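Local coordinates for protein acid phosphatase (Mycobacterium tuberculosis, PDB 2A6P) that hydrolyses phosphate monoesters with broad specificity, releasing phosphate from fructose 1,6-bisphosphate and thereby sustaining gluconeogenesis when the classical bisphosphatase is absent, at residues A[18-23]-A[36-41]. Sequence-based numbering, arbitrary orientation.
Sequences HGETAW and ELTDTG. With SO4 (sulfate ion), chain C.
The catalytic loop of a histidine phosphatase, which follows strand 13-17, is tied here to the start of helix 39-53, with Glu20 and Thr38 making the principal link. Thr38 N donates to Glu20 O at 3.0 Å, a nearly straight bond (164° at the hydrogen), and Thr38 OG1 gives its proton to Glu20 OE2 at 2.9 Å. The carboxylate is met on its anti side, somewhat out of its plane, and OE2 also lies against Thr40 CB. With chi1 at 56°, OG1 of Thr38 sits between backbone N and carbonyl carbon; from there it also accepts from Gly41 N at 2.9 Å, the N-cap bond of the helix. One hydroxyl therefore serves both loop and helix.

Beside this link, Glu20 O receives CA-H contacts from Leu37 and Gly41, and the Thr21 methyl CG2 packs on Glu36 O at 3.2 Å. Leu37 CD2 reaches Gly19 O, the same carbonyl that accepts from His18 ND1 at 2.6 Å. That bond lies in the ring plane and fixes the imidazole's rotation, directing NE2 toward the sulfate, where its bond to O3 is weak. Thr21 OG1 binds sulfate O2 at 2.9 Å, and Arg17 and Thr30 also hydrogen-bond to the sulfate. A ring held through ND1 with NE2 facing an anion is characteristic of the RHG motif of histidine phosphatases, consistent with His18 being the residue that forms the phosphohistidine intermediate.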
ATOM      1  N   HIS A  18       1.159  -5.003  15.807  1.00 14.20           N
ATOM      2  CA  HIS A  18       0.492  -5.069  17.098  1.00 12.76           C
ATOM      3  C   HIS A  18      -0.209  -3.737  17.421  1.00 13.29           C
ATOM      4  O   HIS A  18       0.049  -2.705  16.793  1.00 11.66           O
ATOM      5  CB  HIS A  18       1.509  -5.396  18.189  1.00 10.51           C
ATOM      6  CG  HIS A  18       2.577  -4.364  18.349  1.00 10.26           C
ATOM      7  ND1 HIS A  18       2.336  -3.123  18.897  1.00 11.74           N
ATOM      8  CD2 HIS A  18       3.892  -4.387  18.032  1.00  7.53           C
ATOM      9  CE1 HIS A  18       3.460  -2.426  18.912  1.00 11.69           C
ATOM     10  NE2 HIS A  18       4.419  -3.171  18.393  1.00  9.85           N
ATOM     11  N   GLY A  19      -1.088  -3.772  18.415  1.00 13.29           N
ATOM     12  CA  GLY A  19      -1.816  -2.585  18.808  1.00 13.27           C
ATOM     13  C   GLY A  19      -0.946  -1.549  19.486  1.00 15.95           C
ATOM     14  O   GLY A  19       0.264  -1.748  19.698  1.00 14.03           O
ATOM     15  N   GLU A  20      -1.590  -0.436  19.825  1.00 17.02           N
ATOM     16  CA  GLU A  20      -0.972   0.710  20.483  1.00 18.95           C
ATOM     17  C   GLU A  20      -0.439   0.440  21.902  1.00 19.39           C
ATOM     18  O   GLU A  20      -0.993  -0.371  22.647  1.00 18.75           O
ATOM     19  CB  GLU A  20      -2.004   1.846  20.523  1.00 20.47           C
ATOM     20  CG  GLU A  20      -1.668   2.997  21.451  1.00 24.58           C
ATOM     21  CD  GLU A  20      -2.849   3.949  21.643  1.00 28.45           C
ATOM     22  OE1 GLU A  20      -3.220   4.662  20.675  1.00 27.39           O
ATOM     23  OE2 GLU A  20      -3.413   3.970  22.764  1.00 30.46           O
ATOM     24  N   THR A  21       0.645   1.128  22.253  1.00 19.75           N
ATOM     25  CA  THR A  21       1.253   1.025  23.578  1.00 21.28           C
ATOM     26  C   THR A  21       1.540   2.461  24.036  1.00 22.80           C
ATOM     27  O   THR A  21       1.401   3.407  23.252  1.00 24.72           O
ATOM     28  CB  THR A  21       2.593   0.241  23.553  1.00 21.01           C
ATOM     29  OG1 THR A  21       3.561   0.961  22.774  1.00 20.32           O
ATOM     30  CG2 THR A  21       2.393  -1.161  22.958  1.00 19.65           C
ATOM     31  N   ALA A  22       1.933   2.625  25.295  1.00 22.87           N
ATOM     32  CA  ALA A  22       2.254   3.950  25.827  1.00 24.42           C
ATOM     33  C   ALA A  22       3.434   4.580  25.085  1.00 25.32           C
ATOM     34  O   ALA A  22       3.538   5.805  25.014  1.00 28.17           O
ATOM     35  CB  ALA A  22       2.575   3.851  27.323  1.00 23.77           C
ATOM     36  N   TRP A  23       4.319   3.742  24.537  1.00 24.55           N
ATOM     37  CA  TRP A  23       5.493   4.223  23.807  1.00 23.53           C
ATOM     38  C   TRP A  23       5.195   4.591  22.348  1.00 24.35           C
ATOM     39  O   TRP A  23       5.698   5.597  21.839  1.00 23.37           O
ATOM     40  CB  TRP A  23       6.609   3.172  23.854  1.00 23.84           C
ATOM     41  CG  TRP A  23       7.385   3.130  25.147  1.00 22.86           C
ATOM     42  CD1 TRP A  23       6.905   3.376  26.404  1.00 23.19           C
ATOM     43  CD2 TRP A  23       8.773   2.788  25.307  1.00 22.24           C
ATOM     44  NE1 TRP A  23       7.909   3.207  27.336  1.00 23.26           N
ATOM     45  CE2 TRP A  23       9.064   2.845  26.689  1.00 22.56           C
ATOM     46  CE3 TRP A  23       9.799   2.437  24.415  1.00 20.60           C
ATOM     47  CZ2 TRP A  23      10.341   2.565  27.201  1.00 21.93           C
ATOM     48  CZ3 TRP A  23      11.066   2.160  24.926  1.00 20.44           C
ATOM     49  CH2 TRP A  23      11.324   2.225  26.306  1.00 21.88           C
ATOM     50  N   GLU A  36       3.544  -2.891  27.371  1.00 25.95           N
ATOM     51  CA  GLU A  36       2.221  -3.492  27.274  1.00 26.91           C
ATOM     52  C   GLU A  36       1.304  -2.720  26.327  1.00 25.93           C
ATOM     53  O   GLU A  36       1.540  -1.552  26.036  1.00 24.78           O
ATOM     54  CB  GLU A  36       1.565  -3.539  28.658  1.00 29.58           C
ATOM     55  CG  GLU A  36       2.297  -4.395  29.676  1.00 34.10           C
ATOM     56  CD  GLU A  36       2.220  -5.872  29.338  1.00 37.33           C
ATOM     57  OE1 GLU A  36       3.290  -6.504  29.186  1.00 39.16           O
ATOM     58  OE2 GLU A  36       1.087  -6.398  29.225  1.00 39.46           O
ATOM     59  N   LEU A  37       0.267  -3.398  25.843  1.00 24.14           N
ATOM     60  CA  LEU A  37      -0.721  -2.782  24.973  1.00 23.75           C
ATOM     61  C   LEU A  37      -1.569  -1.903  25.883  1.00 24.52           C
ATOM     62  O   LEU A  37      -1.762  -2.232  27.051  1.00 23.86           O
ATOM     63  CB  LEU A  37      -1.640  -3.842  24.354  1.00 22.33           C
ATOM     64  CG  LEU A  37      -1.116  -4.849  23.329  1.00 22.68           C
ATOM     65  CD1 LEU A  37      -2.275  -5.754  22.913  1.00 22.30           C
ATOM     66  CD2 LEU A  37      -0.544  -4.136  22.106  1.00 21.60           C
ATOM     67  N   THR A  38      -2.054  -0.778  25.379  1.00 24.77           N
ATOM     68  CA  THR A  38      -2.923   0.068  26.193  1.00 24.84           C
ATOM     69  C   THR A  38      -4.310  -0.536  26.028  1.00 25.99           C
ATOM     70  O   THR A  38      -4.489  -1.470  25.249  1.00 27.03           O
ATOM     71  CB  THR A  38      -2.951   1.503  25.678  1.00 24.45           C
ATOM     72  OG1 THR A  38      -3.351   1.507  24.301  1.00 26.62           O
ATOM     73  CG2 THR A  38      -1.572   2.128  25.802  1.00 24.51           C
ATOM     74  N   ASP A  39      -5.293  -0.032  26.763  1.00 27.63           N
ATOM     75  CA  ASP A  39      -6.639  -0.567  26.616  1.00 29.41           C
ATOM     76  C   ASP A  39      -7.095  -0.299  25.188  1.00 28.57           C
ATOM     77  O   ASP A  39      -7.880  -1.056  24.620  1.00 27.70           O
ATOM     78  CB  ASP A  39      -7.604   0.091  27.609  1.00 33.34           C
ATOM     79  CG  ASP A  39      -7.406  -0.412  29.025  1.00 38.17           C
ATOM     80  OD1 ASP A  39      -7.459  -1.648  29.231  1.00 39.48           O
ATOM     81  OD2 ASP A  39      -7.197   0.424  29.934  1.00 42.04           O
ATOM     82  N   THR A  40      -6.601   0.792  24.614  1.00 28.01           N
ATOM     83  CA  THR A  40      -6.944   1.138  23.250  1.00 29.54           C
ATOM     84  C   THR A  40      -6.251   0.111  22.363  1.00 28.92           C
ATOM     85  O   THR A  40      -6.766  -0.275  21.316  1.00 29.30           O
ATOM     86  CB  THR A  40      -6.458   2.564  22.885  1.00 30.21           C
ATOM     87  OG1 THR A  40      -7.081   3.519  23.754  1.00 31.43           O
ATOM     88  CG2 THR A  40      -6.827   2.902  21.449  1.00 30.91           C
ATOM     89  N   GLY A  41      -5.083  -0.339  22.802  1.00 28.45           N
ATOM     90  CA  GLY A  41      -4.347  -1.334  22.044  1.00 28.83           C
ATOM     91  C   GLY A  41      -5.063  -2.672  22.001  1.00 29.23           C
ATOM     92  O   GLY A  41      -5.056  -3.351  20.977  1.00 29.55           O
TER
HETATM   93  S   SO4 C 204       5.906   0.354  19.257  1.00 41.53           S
HETATM   94  O1  SO4 C 204       4.727   0.804  18.451  1.00 43.69           O
HETATM   95  O2  SO4 C 204       5.409   0.167  20.717  1.00 44.06           O
HETATM   96  O3  SO4 C 204       6.304  -0.926  18.813  1.00 44.41           O
HETATM   97  O4  SO4 C 204       6.770   1.503  19.299  1.00 46.25           O